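Local coordinates for protein terminase, large subunit (Enterobacteria phage P22, PDB 4DKW) that drives viral DNA into empty capsids with ATP and cuts the genome to start and end packaging, this chain being its C-terminal, magnesium-dependent nuclease domain, at residues A[79-83]-A[187-193]; A[26-31]-A[43-49]; A[67-71]-A[103-109]. All blocks are in the same frame, centred on the assembly; numbering follows the deposited sequence.

Contact 1 (A[79-83]-A[187-193]); sequences NKIPV and RMMRDIR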
loop_
_atom_site.group_PDB
_atom_site.type_symbol
_atom_site.label_atom_id
_atom_site.label_comp_id
_atom_site.label_asym_id
_atom_site.label_seq_id
_atom_site.Cartn_x
_atom_site.Cartn_y
_atom_site.Cartn_z
ATOM N N ASN A 79 -6.107 11.575 7.334
ATOM C CA ASN A 79 -7.305 11.851 8.121
ATOM C C ASN A 79 -8.605 11.449 7.418
ATOM O O ASN A 79 -8.862 11.874 6.291
ATOM C CB ASN A 79 -7.346 13.329 8.515
ATOM C CG ASN A 79 -8.372 13.620 9.583
ATOM O OD1 ASN A 79 -8.642 12.790 10.449
ATOM N ND2 ASN A 79 -8.951 14.807 9.527
ATOM N N LYS A 80 -9.397 10.619 8.098
ATOM C CA LYS A 80 -10.714 10.156 7.635
ATOM C C LYS A 80 -10.694 9.160 6.470
ATOM O O LYS A 80 -11.748 8.718 6.014
ATOM C CB LYS A 80 -11.647 11.337 7.323
ATOM C CG LYS A 80 -12.280 11.968 8.541
ATOM C CD LYS A 80 -11.951 13.450 8.624
ATOM C CE LYS A 80 -12.344 14.190 7.353
ATOM N NZ LYS A 80 -12.064 15.655 7.432
ATOM N N ILE A 81 -9.508 8.792 5.997
ATOM C CA ILE A 81 -9.391 7.848 4.881
ATOM C C ILE A 81 -9.360 6.408 5.397
ATOM O O ILE A 81 -8.570 6.098 6.289
ATOM C CB ILE A 81 -8.104 8.109 4.080
ATOM C CG1 ILE A 81 -7.993 9.590 3.703
ATOM C CG2 ILE A 81 -8.041 7.209 2.875
ATOM C CD1 ILE A 81 -9.218 10.154 2.992
ATOM N N PRO A 82 -10.219 5.524 4.850
ATOM C CA PRO A 82 -10.226 4.122 5.297
ATOM C C PRO A 82 -8.852 3.485 5.099
ATOM O O PRO A 82 -8.191 3.768 4.095
ATOM C CB PRO A 82 -11.248 3.452 4.371
ATOM C CG PRO A 82 -12.041 4.571 3.777
ATOM C CD PRO A 82 -11.138 5.751 3.722
ATOM N N VAL A 83 -8.425 2.651 6.040
ATOM C CA VAL A 83 -7.092 2.056 5.982
ATOM C C VAL A 83 -7.137 0.536 5.876
ATOM O O VAL A 83 -7.736 -0.134 6.721
ATOM C CB VAL A 83 -6.259 2.432 7.223
ATOM C CG1 VAL A 83 -4.876 1.784 7.166
ATOM C CG2 VAL A 83 -6.144 3.938 7.338
ATOM N N ARG A 187 -13.074 5.561 -0.738
ATOM C CA ARG A 187 -14.168 6.521 -0.684
ATOM C C ARG A 187 -13.961 7.670 -1.681
ATOM O O ARG A 187 -12.835 8.115 -1.905
ATOM C CB ARG A 187 -14.329 7.056 0.741
ATOM C CG ARG A 187 -13.167 7.926 1.214
ATOM C CD ARG A 187 -13.322 8.356 2.672
ATOM N NE ARG A 187 -14.629 8.940 2.966
ATOM C CZ ARG A 187 -14.911 9.623 4.074
ATOM N NH1 ARG A 187 -13.976 9.828 4.992
ATOM N NH2 ARG A 187 -16.129 10.114 4.256
ATOM N N MET A 188 -15.046 8.138 -2.293
ATOM C CA MET A 188 -14.949 9.225 -3.263
ATOM C C MET A 188 -14.457 10.502 -2.598
ATOM O O MET A 188 -14.940 10.877 -1.536
ATOM C CB MET A 188 -16.292 9.475 -3.937
ATOM C CG MET A 188 -16.192 10.442 -5.090
ATOM S SD MET A 188 -17.767 10.677 -5.903
ATOM C CE MET A 188 -17.521 9.753 -7.411
ATOM N N MET A 189 -13.486 11.159 -3.228
ATOM C CA MET A 189 -12.855 12.356 -2.679
ATOM C C MET A 189 -13.858 13.413 -2.206
ATOM O O MET A 189 -13.708 13.961 -1.123
ATOM C CB MET A 189 -11.887 12.959 -3.700
ATOM C CG MET A 189 -11.180 14.222 -3.235
ATOM S SD MET A 189 -10.051 13.996 -1.861
ATOM C CE MET A 189 -9.346 15.635 -1.747
ATOM N N ARG A 190 -14.886 13.690 -3.001
ATOM C CA ARG A 190 -15.861 14.705 -2.609
ATOM C C ARG A 190 -16.765 14.325 -1.441
ATOM O O ARG A 190 -17.341 15.187 -0.774
ATOM C CB ARG A 190 -16.693 15.183 -3.796
ATOM C CG ARG A 190 -17.419 14.081 -4.537
ATOM C CD ARG A 190 -18.664 14.631 -5.212
ATOM N NE ARG A 190 -19.856 14.199 -4.486
ATOM C CZ ARG A 190 -21.092 14.640 -4.711
ATOM N NH1 ARG A 190 -21.325 15.557 -5.645
ATOM N NH2 ARG A 190 -22.096 14.168 -3.983
ATOM N N ASP A 191 -16.908 13.033 -1.189
ATOM C CA ASP A 191 -17.716 12.560 -0.054
ATOM C C ASP A 191 -16.882 12.497 1.231
ATOM O O ASP A 191 -17.445 12.440 2.319
ATOM C CB ASP A 191 -18.277 11.167 -0.349
ATOM C CG ASP A 191 -19.313 11.175 -1.456
ATOM O OD1 ASP A 191 -19.871 12.268 -1.749
ATOM O OD2 ASP A 191 -19.569 10.092 -2.031
ATOM N N ILE A 192 -15.551 12.520 1.103
ATOM C CA ILE A 192 -14.673 12.473 2.266
ATOM C C ILE A 192 -15.017 13.629 3.174
ATOM O O ILE A 192 -15.717 13.460 4.160
ATOM C CB ILE A 192 -13.179 12.588 1.894
ATOM C CG1 ILE A 192 -12.767 11.466 0.950
ATOM C CG2 ILE A 192 -12.331 12.538 3.149
ATOM C CD1 ILE A 192 -11.328 11.562 0.491
ATOM N N ARG A 193 -14.529 14.808 2.805
ATOM C CA ARG A 193 -14.930 16.071 3.402
ATOM C C ARG A 193 -14.346 17.093 2.449
ATOM O O ARG A 193 -13.137 17.309 2.429
ATOM C CB ARG A 193 -14.364 16.224 4.823
ATOM C CG ARG A 193 -15.389 16.665 5.881
ATOM C CD ARG A 193 -16.349 15.533 6.295
ATOM N NE ARG A 193 -15.649 14.361 6.834
ATOM C CZ ARG A 193 -16.197 13.156 6.987
ATOM N NH1 ARG A 193 -17.455 12.945 6.635
ATOM N NH2 ARG A 193 -15.484 12.151 7.476
#
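Arg187 reaches across to Lys80 and Pro82, and its side chain forms the polar centre of this contact. Its CB points toward residues 79-83. CG comes next and lies 3.9 Å from Pro82 CD. CD sits closer to the same ring carbon, Pro82 CD, at 3.6 Å, and the two side chains cross at about a right angle. The chain then turns about its CG-CD bond (chi3 -51°), which brings the guanidinium to the backbone of Lys80. One face of the group is covered by Ile192, whose CA stands 3.3 Å above the plane of the Arg187 guanidinium, over its centre. NH1 is the end of the path. It donates a hydrogen bond of 2.7 Å to Lys80 O, bent to 134° at the hydrogen. The donor stands 36° out of the carbonyl plane, so it is not on a lone pair. Lys80 CB also lies beside NH1.

The setting is the RNase H-like nuclease fold. Strands 82-84 and 187-188 share one edge of strand 27-33, the first parallel to it and the second antiparallel. Pro82 bonds to Asp30 through the backbone, and Arg187 bonds to Val28. The contact therefore joins two pieces of chain that follow one another along that edge.

Next to the arginine the contact is apolar. Ile81 CD1 meets Ile192 CD1 at 3.6 Å, and Ile81 also packs on Val28 and Gln44. At the more exposed end Lys80 crosses Arg193 at about a right angle. Lys80 CE lies 3.3 Å from Arg193 NE, at the edge of that guanidinium. The charged Lys80 NZ is 3.9 Å from Arg193 NE, two like charges that would probably repel unless screened by solvent. Arg193 is exposed and poorly ordered, so its position is approximate.

Contact 2 (A[26-31]-A[43-49]); sequences FYVIDA and IQLWWDK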
loop_
_atom_site.group_PDB
_atom_site.type_symbol
_atom_site.label_atom_id
_atom_site.label_comp_id
_atom_site.label_asym_id
_atom_site.label_seq_id
_atom_site.Cartn_x
_atom_site.Cartn_y
_atom_site.Cartn_z
ATOM N N PHE A 26 -12.382 11.147 -7.907
ATOM C CA PHE A 26 -11.449 10.034 -7.696
ATOM C C PHE A 26 -11.774 9.410 -6.365
ATOM O O PHE A 26 -12.294 10.082 -5.490
ATOM C CB PHE A 26 -9.980 10.480 -7.673
ATOM C CG PHE A 26 -9.372 10.702 -9.038
ATOM C CD1 PHE A 26 -10.171 10.898 -10.155
ATOM C CD2 PHE A 26 -7.995 10.721 -9.193
ATOM C CE1 PHE A 26 -9.607 11.113 -11.389
ATOM C CE2 PHE A 26 -7.429 10.935 -10.427
ATOM C CZ PHE A 26 -8.231 11.125 -11.526
ATOM N N TYR A 27 -11.468 8.125 -6.223
ATOM C CA TYR A 27 -11.620 7.440 -4.949
ATOM C C TYR A 27 -10.287 7.351 -4.206
ATOM O O TYR A 27 -9.221 7.323 -4.824
ATOM C CB TYR A 27 -12.220 6.055 -5.163
ATOM C CG TYR A 27 -13.671 6.120 -5.549
ATOM C CD1 TYR A 27 -14.658 5.703 -4.668
ATOM C CD2 TYR A 27 -14.060 6.629 -6.783
ATOM C CE1 TYR A 27 -15.987 5.766 -5.009
ATOM C CE2 TYR A 27 -15.388 6.700 -7.135
ATOM C CZ TYR A 27 -16.349 6.267 -6.249
ATOM O OH TYR A 27 -17.683 6.325 -6.588
ATOM N N VAL A 28 -10.358 7.322 -2.879
ATOM C CA VAL A 28 -9.169 7.404 -2.034
ATOM C C VAL A 28 -9.175 6.302 -0.981
ATOM O O VAL A 28 -10.188 6.068 -0.328
ATOM C CB VAL A 28 -9.080 8.779 -1.310
ATOM C CG1 VAL A 28 -7.808 8.862 -0.477
ATOM C CG2 VAL A 28 -9.143 9.938 -2.310
ATOM N N ILE A 29 -8.044 5.619 -0.830
ATOM C CA ILE A 29 -7.886 4.611 0.216
ATOM C C ILE A 29 -6.449 4.617 0.728
ATOM O O ILE A 29 -5.509 4.881 -0.019
ATOM C CB ILE A 29 -8.316 3.186 -0.256
ATOM C CG1 ILE A 29 -8.418 2.229 0.932
ATOM C CG2 ILE A 29 -7.377 2.628 -1.333
ATOM C CD1 ILE A 29 -8.885 0.862 0.569
ATOM N N ASP A 30 -6.300 4.374 2.024
ATOM C CA ASP A 30 -4.990 4.286 2.650
ATOM C C ASP A 30 -4.696 2.835 2.970
ATOM O O ASP A 30 -5.604 1.993 2.993
ATOM C CB ASP A 30 -4.956 5.101 3.953
ATOM C CG ASP A 30 -4.570 6.548 3.730
ATOM O OD1 ASP A 30 -4.855 7.079 2.639
ATOM O OD2 ASP A 30 -3.981 7.152 4.650
ATOM N N ALA A 31 -3.427 2.542 3.224
ATOM C CA ALA A 31 -3.065 1.211 3.665
ATOM C C ALA A 31 -1.863 1.252 4.594
ATOM O O ALA A 31 -1.050 2.184 4.543
ATOM C CB ALA A 31 -2.817 0.302 2.481
ATOM N N ILE A 43 0.464 4.272 3.213
ATOM C CA ILE A 43 0.370 4.795 1.849
ATOM C C ILE A 43 -1.019 5.318 1.557
ATOM O O ILE A 43 -1.969 5.014 2.269
ATOM C CB ILE A 43 0.743 3.731 0.777
ATOM C CG1 ILE A 43 -0.247 2.554 0.786
ATOM C CG2 ILE A 43 2.178 3.233 0.997
ATOM C CD1 ILE A 43 -1.494 2.677 -0.158
ATOM N N GLN A 44 -1.130 6.105 0.496
ATOM C CA GLN A 44 -2.430 6.536 0.006
ATOM C C GLN A 44 -2.492 6.309 -1.496
ATOM O O GLN A 44 -1.599 6.709 -2.246
ATOM C CB GLN A 44 -2.724 8.006 0.339
ATOM C CG GLN A 44 -4.101 8.470 -0.141
ATOM C CD GLN A 44 -4.484 9.828 0.410
ATOM O OE1 GLN A 44 -4.428 10.834 -0.295
ATOM N NE2 GLN A 44 -4.868 9.866 1.681
ATOM N N LEU A 45 -3.564 5.662 -1.919
ATOM C CA LEU A 45 -3.758 5.312 -3.296
ATOM C C LEU A 45 -4.989 6.055 -3.796
ATOM O O LEU A 45 -6.002 6.127 -3.096
ATOM C CB LEU A 45 -3.975 3.801 -3.351
ATOM C CG LEU A 45 -3.932 2.993 -4.632
ATOM C CD1 LEU A 45 -2.570 3.121 -5.331
ATOM C CD2 LEU A 45 -4.227 1.551 -4.261
ATOM N N TRP A 46 -4.902 6.639 -4.988
ATOM C CA TRP A 46 -6.072 7.254 -5.603
ATOM C C TRP A 46 -6.505 6.377 -6.757
ATOM O O TRP A 46 -5.662 5.820 -7.467
ATOM C CB TRP A 46 -5.762 8.655 -6.123
ATOM C CG TRP A 46 -5.327 9.614 -5.073
ATOM C CD1 TRP A 46 -5.361 9.430 -3.721
ATOM C CD2 TRP A 46 -4.781 10.921 -5.290
ATOM N NE1 TRP A 46 -4.877 10.544 -3.080
ATOM C CE2 TRP A 46 -4.516 11.474 -4.018
ATOM C CE3 TRP A 46 -4.502 11.680 -6.436
ATOM C CZ2 TRP A 46 -3.968 12.751 -3.866
ATOM C CZ3 TRP A 46 -3.963 12.949 -6.280
ATOM C CH2 TRP A 46 -3.701 13.471 -5.004
ATOM N N TRP A 47 -7.818 6.244 -6.924
ATOM C CA TRP A 47 -8.397 5.423 -7.984
ATOM C C TRP A 47 -9.378 6.248 -8.831
ATOM O O TRP A 47 -10.418 6.694 -8.351
ATOM C CB TRP A 47 -9.116 4.207 -7.383
ATOM C CG TRP A 47 -9.576 3.200 -8.389
ATOM C CD1 TRP A 47 -9.189 3.104 -9.698
ATOM C CD2 TRP A 47 -10.498 2.123 -8.160
ATOM N NE1 TRP A 47 -9.826 2.046 -10.304
ATOM C CE2 TRP A 47 -10.627 1.428 -9.390
ATOM C CE3 TRP A 47 -11.217 1.689 -7.053
ATOM C CZ2 TRP A 47 -11.465 0.301 -9.522
ATOM C CZ3 TRP A 47 -12.046 0.580 -7.191
ATOM C CH2 TRP A 47 -12.162 -0.100 -8.416
ATOM N N ASP A 48 -9.013 6.460 -10.085
ATOM C CA ASP A 48 -9.906 7.004 -11.083
ATOM C C ASP A 48 -10.678 5.800 -11.599
ATOM O O ASP A 48 -10.141 5.020 -12.375
ATOM C CB ASP A 48 -9.062 7.635 -12.215
ATOM C CG ASP A 48 -9.911 8.283 -13.304
ATOM O OD1 ASP A 48 -11.129 8.010 -13.366
ATOM O OD2 ASP A 48 -9.359 9.064 -14.104
ATOM N N LYS A 49 -11.927 5.628 -11.170
ATOM C CA LYS A 49 -12.724 4.481 -11.623
ATOM C C LYS A 49 -13.205 4.580 -13.055
ATOM O O LYS A 49 -13.482 3.562 -13.681
ATOM C CB LYS A 49 -13.933 4.254 -10.724
ATOM C CG LYS A 49 -13.592 3.844 -9.306
ATOM C CD LYS A 49 -14.818 3.279 -8.609
ATOM C CE LYS A 49 -14.542 3.071 -7.146
ATOM N NZ LYS A 49 -15.743 2.629 -6.408
#
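Tyr27 with Trp47, Ile29 with Leu45 and Ala31 with Ile43 are the hydrogen-bonded pairs of an antiparallel beta hairpin in the RNase H-like sheet. Val28 with Trp46 and Asp30 with Gln44 are the non-hydrogen-bonded pairs between them.

The buried part is the strand body; the face carrying Val28, Asp30, Gln44 and Trp46 is also held by polar bonds. Gln44 CG is anti to the backbone N (chi1 -179°), and the extended chain carries the amide past Val28 to Asp30 and Trp46. Its NE2 donates to Asp30 OD1 over 2.9 Å, in the amide plane and onto the syn lone pair. The same NE2 also bonds to Trp77 O. Gln44 OE1 accepts Trp46 NE1 at 2.8 Å in a nearly straight bond (173°). Val28 CG1 packs 3.6 Å from Gln44 CD. The other carboxylate oxygen, Asp30 OD2, is bonded to His42.

The solvent side is the end near Lys49, whose exposed chain still packs closely across the Tyr27 ring. Phe26, itself buried, has Asp48 CB over one ring face, 3.6 Å above the plane and toward the rim. Lys49 CE sits 3.4 Å from the Tyr27 ring centroid, and Lys49 NZ makes a cation-pi contact 3.7 Å from it.

Contact 3 (A[67-71]-A[103-109]); sequences AVQAW and QYADAGF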
loop_
_atom_site.group_PDB
_atom_site.type_symbol
_atom_site.label_atom_id
_atom_site.label_comp_id
_atom_site.label_asym_id
_atom_site.label_seq_id
_atom_site.Cartn_x
_atom_site.Cartn_y
_atom_site.Cartn_z
ATOM N N ALA A 67 2.286 3.875 16.704
ATOM C CA ALA A 67 1.109 4.279 15.942
ATOM C C ALA A 67 0.818 5.773 16.122
ATOM O O ALA A 67 0.397 6.443 15.175
ATOM C CB ALA A 67 -0.102 3.438 16.342
ATOM N N VAL A 68 1.052 6.284 17.336
ATOM C CA VAL A 68 0.885 7.706 17.643
ATOM C C VAL A 68 1.836 8.567 16.813
ATOM O O VAL A 68 1.460 9.635 16.332
ATOM C CB VAL A 68 1.091 7.979 19.159
ATOM C CG1 VAL A 68 0.978 9.469 19.476
ATOM C CG2 VAL A 68 0.110 7.156 19.994
ATOM N N GLN A 69 3.068 8.090 16.641
ATOM C CA GLN A 69 4.040 8.781 15.803
ATOM C C GLN A 69 3.681 8.698 14.322
ATOM O O GLN A 69 3.874 9.667 13.587
ATOM C CB GLN A 69 5.451 8.240 16.022
ATOM C CG GLN A 69 5.992 8.463 17.427
ATOM C CD GLN A 69 7.360 7.843 17.619
ATOM O OE1 GLN A 69 7.478 6.659 17.938
ATOM N NE2 GLN A 69 8.404 8.637 17.416
ATOM N N ALA A 70 3.174 7.546 13.886
ATOM C CA ALA A 70 2.744 7.391 12.503
ATOM C C ALA A 70 1.641 8.399 12.192
ATOM O O ALA A 70 1.718 9.135 11.208
ATOM C CB ALA A 70 2.261 5.969 12.244
ATOM N N TRP A 71 0.636 8.446 13.058
ATOM C CA TRP A 71 -0.476 9.382 12.917
ATOM C C TRP A 71 -0.015 10.836 12.867
ATOM O O TRP A 71 -0.503 11.615 12.059
ATOM C CB TRP A 71 -1.494 9.190 14.045
ATOM C CG TRP A 71 -2.656 10.144 13.974
ATOM C CD1 TRP A 71 -2.907 11.198 14.812
ATOM C CD2 TRP A 71 -3.719 10.139 13.009
ATOM N NE1 TRP A 71 -4.063 11.841 14.430
ATOM C CE2 TRP A 71 -4.578 11.214 13.328
ATOM C CE3 TRP A 71 -4.028 9.329 11.911
ATOM C CZ2 TRP A 71 -5.723 11.499 12.581
ATOM C CZ3 TRP A 71 -5.168 9.614 11.174
ATOM C CH2 TRP A 71 -6.002 10.686 11.513
ATOM N N GLN A 103 -4.473 -0.376 18.109
ATOM C CA GLN A 103 -3.553 0.683 18.509
ATOM C C GLN A 103 -3.560 1.816 17.487
ATOM O O GLN A 103 -3.428 2.988 17.844
ATOM C CB GLN A 103 -2.129 0.134 18.652
ATOM C CG GLN A 103 -1.972 -0.987 19.670
ATOM C CD GLN A 103 -0.585 -1.604 19.641
ATOM O OE1 GLN A 103 0.337 -1.063 19.024
ATOM N NE2 GLN A 103 -0.433 -2.751 20.301
ATOM N N TYR A 104 -3.711 1.459 16.214
ATOM C CA TYR A 104 -3.724 2.447 15.132
ATOM C C TYR A 104 -5.056 3.198 15.059
ATOM O O TYR A 104 -5.084 4.409 14.819
ATOM C CB TYR A 104 -3.367 1.789 13.794
ATOM C CG TYR A 104 -1.877 1.706 13.552
ATOM C CD1 TYR A 104 -1.242 2.605 12.709
ATOM C CD2 TYR A 104 -1.099 0.750 14.203
ATOM C CE1 TYR A 104 0.123 2.544 12.497
ATOM C CE2 TYR A 104 0.270 0.681 13.999
ATOM C CZ TYR A 104 0.875 1.582 13.145
ATOM O OH TYR A 104 2.237 1.520 12.941
ATOM N N ALA A 105 -6.151 2.476 15.287
ATOM C CA ALA A 105 -7.466 3.096 15.366
ATOM C C ALA A 105 -7.504 4.080 16.530
ATOM O O ALA A 105 -8.030 5.188 16.403
ATOM C CB ALA A 105 -8.547 2.034 15.517
ATOM N N ASP A 106 -6.932 3.673 17.663
ATOM C CA ASP A 106 -6.928 4.506 18.864
ATOM C C ASP A 106 -6.085 5.748 18.635
ATOM O O ASP A 106 -6.332 6.792 19.240
ATOM C CB ASP A 106 -6.405 3.729 20.081
ATOM C CG ASP A 106 -7.392 2.685 20.583
ATOM O OD1 ASP A 106 -8.592 2.774 20.237
ATOM O OD2 ASP A 106 -6.965 1.780 21.333
ATOM N N ALA A 107 -5.094 5.619 17.757
ATOM C CA ALA A 107 -4.204 6.722 17.405
ATOM C C ALA A 107 -4.874 7.715 16.453
ATOM O O ALA A 107 -4.395 8.834 16.274
ATOM C CB ALA A 107 -2.908 6.190 16.800
ATOM N N GLY A 108 -5.978 7.305 15.839
ATOM C CA GLY A 108 -6.758 8.212 15.016
ATOM C C GLY A 108 -7.038 7.741 13.597
ATOM O O GLY A 108 -7.838 8.341 12.872
ATOM N N PHE A 109 -6.376 6.672 13.181
ATOM C CA PHE A 109 -6.581 6.175 11.834
ATOM C C PHE A 109 -7.962 5.536 11.682
ATOM O O PHE A 109 -8.470 4.894 12.614
ATOM C CB PHE A 109 -5.526 5.140 11.476
ATOM C CG PHE A 109 -4.139 5.694 11.301
ATOM C CD1 PHE A 109 -3.762 6.300 10.108
ATOM C CD2 PHE A 109 -3.194 5.569 12.310
ATOM C CE1 PHE A 109 -2.482 6.795 9.935
ATOM C CE2 PHE A 109 -1.908 6.064 12.142
ATOM C CZ PHE A 109 -1.556 6.675 10.953
#
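This is a helix-helix packing contact at the edge of the nuclease domain, between the start of helix 67-78 and the end of helix 97-107. Helix 97-107 belongs to a beta-alpha-beta crossover from strand 82-84 to the parallel strand 110-111. The short helical segments run at 45° to each other, and their axes come within 8.7 Å of each other. No hydrogen bond crosses between them, so the contact rests on apolar and aromatic packing.

Alanines lie at the centre of the contact. Ala67 CB sits over the centre of the Tyr104 ring, 3.5 Å from its centroid. Ala67 CB also lies 4.0 Å from Ala107 CB. The hydroxyl of Tyr104 bonds to Gln40, beyond the two helices.

Trp71 covers the end of the other helix. With CG trans to the backbone N (chi1 179°), the indole reaches over the turn at Gly108, a Schellman motif with positive phi. Phe109 N bonds back to Tyr104 O, and Gly108 N to Ala105 O, to close this turn. Gly108 CA lies above the centre of the six-membered ring of Trp71. Ala107 O lies over the same face of the indole, near CG and CD1, 3.1 Å above the plane. Trp71 and Phe109 form a T-shaped pair with planes at 81°. The indole supplies the edge, and Trp71 CE3 stands 3.4 Å above the Phe109 ring, over its centre.

How the contacts relate
Contacts 1 and 2 share one sheet, and their centres are 9 Å apart. Segment 26-31 of contact 2 borders both segments of contact 1: Met189 N lies 2.8 Å from Phe26 O, and Arg187 O 2.8 Å from Val28 N, while Ile81 packs on Asp30. Contact 3 lies farther off, with its centre about 17 Å from contact 1 and 20 Å from contact 2. It touches contact 1 where Asn79 OD1 packs on Trp71 CH2. Asp33 and Asp171 bind magnesium in the nuclease site. Contact 2 reaches toward it, the Ala31 side chain being about 7 Å from that of Asp33. In contact 3 the Tyr104 side chain is about 10 Å from a bound magnesium ion. Contact 1 lies away from the site.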